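Glucan-binding protein C, GbpC (Streptococcus mutans UA159, PDB 5UQZ) is a cell-wall-anchored adhesin that binds glucan and appears to mediate both sucrose-dependent and sucrose-independent adherence of the bacterium. Local coordinates at residues S30-K33 / E34-Q38; A40-E43 / Q44-E48. All coordinates share one frame; numbering follows the deposited sequence. Where two conformers were deposited one is given.

Contact 1: residues S30-K33 / E34-Q38; sequences SDVK and EYEAQ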
loop_
_atom_site.group_PDB
_atom_site.type_symbol
_atom_site.label_atom_id
_atom_site.label_comp_id
_atom_site.label_asym_id
_atom_site.label_seq_id
_atom_site.Cartn_x
_atom_site.Cartn_y
_atom_site.Cartn_z
ATOM N N SER A 30 6.993 -24.997 0.606
ATOM C CA SER A 30 6.867 -23.547 0.450
ATOM C C SER A 30 6.302 -22.919 1.718
ATOM O O SER A 30 6.769 -21.855 2.175
ATOM C CB SER A 30 5.944 -23.263 -0.744
ATOM O OG SER A 30 5.660 -21.869 -0.846
ATOM N N ASP A 31 5.252 -23.536 2.271
ATOM C CA ASP A 31 4.627 -23.015 3.482
ATOM C C ASP A 31 5.588 -23.005 4.669
ATOM O O ASP A 31 5.523 -22.097 5.506
ATOM C CB ASP A 31 3.410 -23.854 3.861
ATOM C CG ASP A 31 2.215 -23.646 2.937
ATOM O OD1 ASP A 31 2.224 -22.693 2.135
ATOM O OD2 ASP A 31 1.244 -24.442 3.019
ATOM N N VAL A 32 6.455 -24.013 4.795
ATOM C CA VAL A 32 7.401 -24.038 5.908
ATOM C C VAL A 32 8.331 -22.844 5.818
ATOM O O VAL A 32 8.632 -22.208 6.827
ATOM C CB VAL A 32 8.190 -25.358 5.958
ATOM C CG1 VAL A 32 9.417 -25.244 6.890
ATOM C CG2 VAL A 32 7.307 -26.496 6.389
ATOM N N LYS A 33 8.794 -22.515 4.611
ATOM C CA LYS A 33 9.684 -21.371 4.491
ATOM C C LYS A 33 8.968 -20.082 4.853
ATOM O O LYS A 33 9.544 -19.199 5.515
ATOM C CB LYS A 33 10.232 -21.315 3.065
ATOM C CG LYS A 33 11.290 -22.379 2.833
ATOM C CD LYS A 33 11.807 -22.347 1.463
ATOM C CE LYS A 33 10.700 -22.656 0.555
ATOM N NZ LYS A 33 10.730 -21.803 -0.662
ATOM N N GLU A 34 7.719 -19.946 4.417
ATOM C CA GLU A 34 6.987 -18.734 4.746
ATOM C C GLU A 34 6.748 -18.653 6.241
ATOM O O GLU A 34 6.895 -17.585 6.840
ATOM C CB GLU A 34 5.653 -18.688 4.006
ATOM C CG GLU A 34 5.780 -18.480 2.524
ATOM C CD GLU A 34 4.454 -18.091 1.887
ATOM O OE1 GLU A 34 3.423 -17.935 2.585
ATOM O OE2 GLU A 34 4.449 -17.904 0.667
ATOM N N TYR A 35 6.383 -19.780 6.855
ATOM C CA TYR A 35 6.139 -19.831 8.286
ATOM C C TYR A 35 7.386 -19.436 9.058
ATOM O O TYR A 35 7.323 -18.667 10.027
ATOM C CB TYR A 35 5.722 -21.256 8.677
ATOM C CG TYR A 35 5.602 -21.403 10.156
ATOM C CD1 TYR A 35 4.434 -21.028 10.817
ATOM C CD2 TYR A 35 6.669 -21.856 10.905
ATOM C CE1 TYR A 35 4.321 -21.155 12.160
ATOM C CE2 TYR A 35 6.574 -21.958 12.296
ATOM C CZ TYR A 35 5.396 -21.591 12.898
ATOM O OH TYR A 35 5.244 -21.711 14.261
ATOM N N GLU A 36 8.546 -19.978 8.668
ATOM C CA GLU A 36 9.752 -19.662 9.410
ATOM C C GLU A 36 10.073 -18.177 9.318
ATOM O O GLU A 36 10.530 -17.567 10.302
ATOM C CB GLU A 36 10.913 -20.520 8.931
ATOM C CG GLU A 36 10.746 -22.021 9.225
ATOM C CD GLU A 36 10.646 -22.355 10.709
ATOM O OE1 GLU A 36 11.160 -21.597 11.557
ATOM O OE2 GLU A 36 10.081 -23.430 11.028
ATOM N N ALA A 37 9.853 -17.565 8.138
ATOM C CA ALA A 37 10.098 -16.127 8.038
ATOM C C ALA A 37 9.114 -15.327 8.887
ATOM O O ALA A 37 9.513 -14.395 9.617
ATOM C CB ALA A 37 9.973 -15.728 6.582
ATOM N N GLN A 38 7.834 -15.693 8.847
ATOM C CA GLN A 38 6.848 -14.963 9.640
ATOM C C GLN A 38 7.102 -15.140 11.122
ATOM O O GLN A 38 6.981 -14.182 11.902
ATOM C CB GLN A 38 5.452 -15.485 9.343
ATOM C CG GLN A 38 4.946 -15.122 7.995
ATOM C CD GLN A 38 3.629 -15.767 7.690
ATOM O OE1 GLN A 38 3.542 -16.717 6.893
ATOM N NE2 GLN A 38 2.597 -15.248 8.301
HETATM O O HOH W 1 1.715 -19.941 3.733
#
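Ser30 and Glu34 meet one turn apart on the long alpha-helix 3-51, in the part predicted to form coiled coil, and the contact between 30-33 and 34-38 is one stretch of that helix. Its backbone frame is the alpha-helical i to i+4 ladder. Glu34 N donates to Ser30 O at 3.1 Å, Tyr35 N to Asp31 O at 2.8 Å, Glu36 N to Val32 O and Ala37 N to Lys33 O, all with N-H...O angles near 160°.

On one polar flank a water lies 2.9 Å from Glu34 OE1 and 3.2 Å from Asp31 OD1 and can donate to either, though perhaps not to both at once. It sits between two like charges, whose OD1 and OE1 atoms stay 4.9 Å apart, and may ease their repulsion. The other carboxylate oxygen of Glu34, OE2, forms a salt bridge with Lys270; the chain is extended beyond CG, which carries the carboxylate out to the water and this lysine. Tyr35 turns away from the preceding turn: its CG is anti to the backbone N (chi1 174°), and its OH is hydrogen-bonded to Gly342 O. Glu34 and Tyr35 thereby tie the helix to two separate later parts of the chain.

Val32 and Glu36 leave the helix next to each other in the same direction. Chi1 of Glu36 (-66°) rests its CG on Val32 O at 3.2 Å, with the looser contact to Val32 CG1, 4.2 Å from Glu36 CG, beside it. The bend at chi2 carries the carboxylate toward Tyr35, placing OE2 at the ring's edge and in its plane.

Contact 2: residues A40-E43 / Q44-E48; sequences AAYE and QYKKE
The Tyr42 ring carries the side chain of Lys46 across one of its faces, the two running at a slant to each other. Lys46 CG stands 4.0 Å above the ring plane, displaced toward the rim; farther along, CD passes over CZ and CE comes within 3.5 Å of Tyr42 CE2. The CE methylene makes a CH-pi contact, 4.0 Å from the ring centroid and 29° off the normal. A bend at chi3 (-64°) lets the lysine chain follow the ring instead of running straight out.

Its ammonium group is then shared. A water accepts from Lys46 NZ at 2.9 Å and is also hydrogen-bonded to Tyr42 OH at 2.7 Å, closing a bridge beyond the ring. On the neighbouring flank Glu43 lies alongside Lys46, and its OE2 forms a salt bridge to NZ that is weak as a hydrogen bond, at 3.4 Å. The same OE2 also has a salt bridge with Lys39, so one carboxylate oxygen serves lysines on both sides in sequence.

Farther round, Tyr45 and Ala41 face the protein, where Tyr45 packs on Val58 and Glu59 of helix 57-60 and Ala41 on Tyr299. Beneath all this, Lys46 N bonds to Tyr42 O in the regular i to i+4 pattern of an alpha-helix, here with aromatic-lysine and glutamate-lysine pairs at its surface.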
loop_
_atom_site.group_PDB
_atom_site.type_symbol
_atom_site.label_atom_id
_atom_site.label_comp_id
_atom_site.label_asym_id
_atom_site.label_seq_id
_atom_site.Cartn_x
_atom_site.Cartn_y
_atom_site.Cartn_z
ATOM N N ALA A 40 9.979 -15.782 12.657
ATOM C CA ALA A 40 11.150 -15.018 13.071
ATOM C C ALA A 40 10.813 -13.545 13.211
ATOM O O ALA A 40 11.250 -12.901 14.167
ATOM C CB ALA A 40 12.270 -15.196 12.058
ATOM N N ALA A 41 10.086 -12.983 12.241
ATOM C CA ALA A 41 9.729 -11.572 12.322
ATOM C C ALA A 41 8.828 -11.296 13.526
ATOM O O ALA A 41 9.015 -10.282 14.223
ATOM C CB ALA A 41 9.033 -11.175 11.016
ATOM N N TYR A 42 7.833 -12.175 13.778
ATOM C CA TYR A 42 6.938 -12.023 14.922
ATOM C C TYR A 42 7.696 -12.094 16.237
ATOM O O TYR A 42 7.481 -11.265 17.134
ATOM C CB TYR A 42 5.876 -13.104 14.852
ATOM C CG TYR A 42 4.855 -13.056 15.972
ATOM C CD1 TYR A 42 4.092 -11.921 16.196
ATOM C CD2 TYR A 42 4.632 -14.174 16.771
ATOM C CE1 TYR A 42 3.121 -11.902 17.181
ATOM C CE2 TYR A 42 3.670 -14.157 17.777
ATOM C CZ TYR A 42 2.911 -13.014 17.970
ATOM O OH TYR A 42 1.935 -12.991 18.927
ATOM N N GLU A 43 8.613 -13.058 16.353
ATOM C CA GLU A 43 9.333 -13.159 17.611
ATOM C C GLU A 43 10.211 -11.933 17.814
ATOM O O GLU A 43 10.380 -11.466 18.950
ATOM C CB GLU A 43 10.148 -14.456 17.644
ATOM C CG GLU A 43 9.322 -15.718 17.685
ATOM C CD GLU A 43 8.373 -15.809 18.890
ATOM O OE1 GLU A 43 8.716 -15.327 19.991
ATOM O OE2 GLU A 43 7.265 -16.369 18.703
ATOM N N GLN A 44 10.834 -11.438 16.743
ATOM C CA GLN A 44 11.628 -10.222 16.875
ATOM C C GLN A 44 10.771 -9.035 17.297
ATOM O O GLN A 44 11.172 -8.245 18.166
ATOM C CB GLN A 44 12.372 -9.928 15.567
ATOM C CG GLN A 44 13.257 -8.686 15.636
ATOM C CD GLN A 44 14.392 -8.801 16.660
ATOM O OE1 GLN A 44 14.722 -9.895 17.110
ATOM N NE2 GLN A 44 14.996 -7.665 17.013
ATOM N N TYR A 45 9.601 -8.879 16.673
ATOM C CA TYR A 45 8.728 -7.784 17.045
ATOM C C TYR A 45 8.302 -7.879 18.515
ATOM O O TYR A 45 8.327 -6.869 19.243
ATOM C CB TYR A 45 7.506 -7.790 16.121
ATOM C CG TYR A 45 6.578 -6.619 16.385
ATOM C CD1 TYR A 45 7.041 -5.284 16.344
ATOM C CD2 TYR A 45 5.242 -6.838 16.729
ATOM C CE1 TYR A 45 6.208 -4.203 16.601
ATOM C CE2 TYR A 45 4.376 -5.748 16.985
ATOM C CZ TYR A 45 4.859 -4.447 16.915
ATOM O OH TYR A 45 4.025 -3.394 17.159
ATOM N N LYS A 46 7.949 -9.081 18.978
ATOM C CA LYS A 46 7.575 -9.225 20.382
ATOM C C LYS A 46 8.719 -8.820 21.291
ATOM O O LYS A 46 8.487 -8.189 22.336
ATOM C CB LYS A 46 7.154 -10.668 20.681
ATOM C CG LYS A 46 5.726 -10.958 20.188
ATOM C CD LYS A 46 5.171 -12.234 20.802
ATOM C CE LYS A 46 5.953 -13.441 20.382
ATOM N NZ LYS A 46 5.391 -14.719 20.968
ATOM N N LYS A 47 9.960 -9.195 20.940
ATOM C CA LYS A 47 11.114 -8.821 21.746
ATOM C C LYS A 47 11.306 -7.306 21.740
ATOM O O LYS A 47 11.634 -6.711 22.777
ATOM C CB LYS A 47 12.340 -9.533 21.176
ATOM C CG LYS A 47 13.649 -9.154 21.817
ATOM C CD LYS A 47 14.812 -9.924 21.187
ATOM C CE LYS A 47 16.163 -9.450 21.708
ATOM N NZ LYS A 47 16.651 -8.207 21.085
ATOM N N GLU A 48 11.155 -6.658 20.576
ATOM C CA GLU A 48 11.329 -5.201 20.491
ATOM C C GLU A 48 10.311 -4.482 21.358
ATOM O O GLU A 48 10.638 -3.471 22.002
ATOM C CB GLU A 48 11.202 -4.749 19.038
ATOM C CG GLU A 48 12.409 -5.204 18.251
ATOM C CD GLU A 48 12.278 -5.026 16.766
ATOM O OE1 GLU A 48 11.137 -4.787 16.314
ATOM O OE2 GLU A 48 13.291 -5.147 16.045
HETATM O O HOH W 2 2.458 -14.879 20.798
#

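Both contacts belong to the single helix 3-51, and they follow in series: contact 1 closes at Gln38 and contact 2 opens at Ala40, with centres about 15 Å apart. Apart from adjoining in sequence they do not touch. Each centre lies about 22 Å from the centre of the chain, on the same side of it. Contact 1 is attached to the loops around Lys270 and Gly342, whereas contact 2 packs near helix 57-60, just before the chain enters the beta-rich domain. Together they mark where the C-terminal part of helix 3-51 is seated on loops of that domain, on helix 57-60 and on the chain's own C-terminal segment, well away from the calcium site.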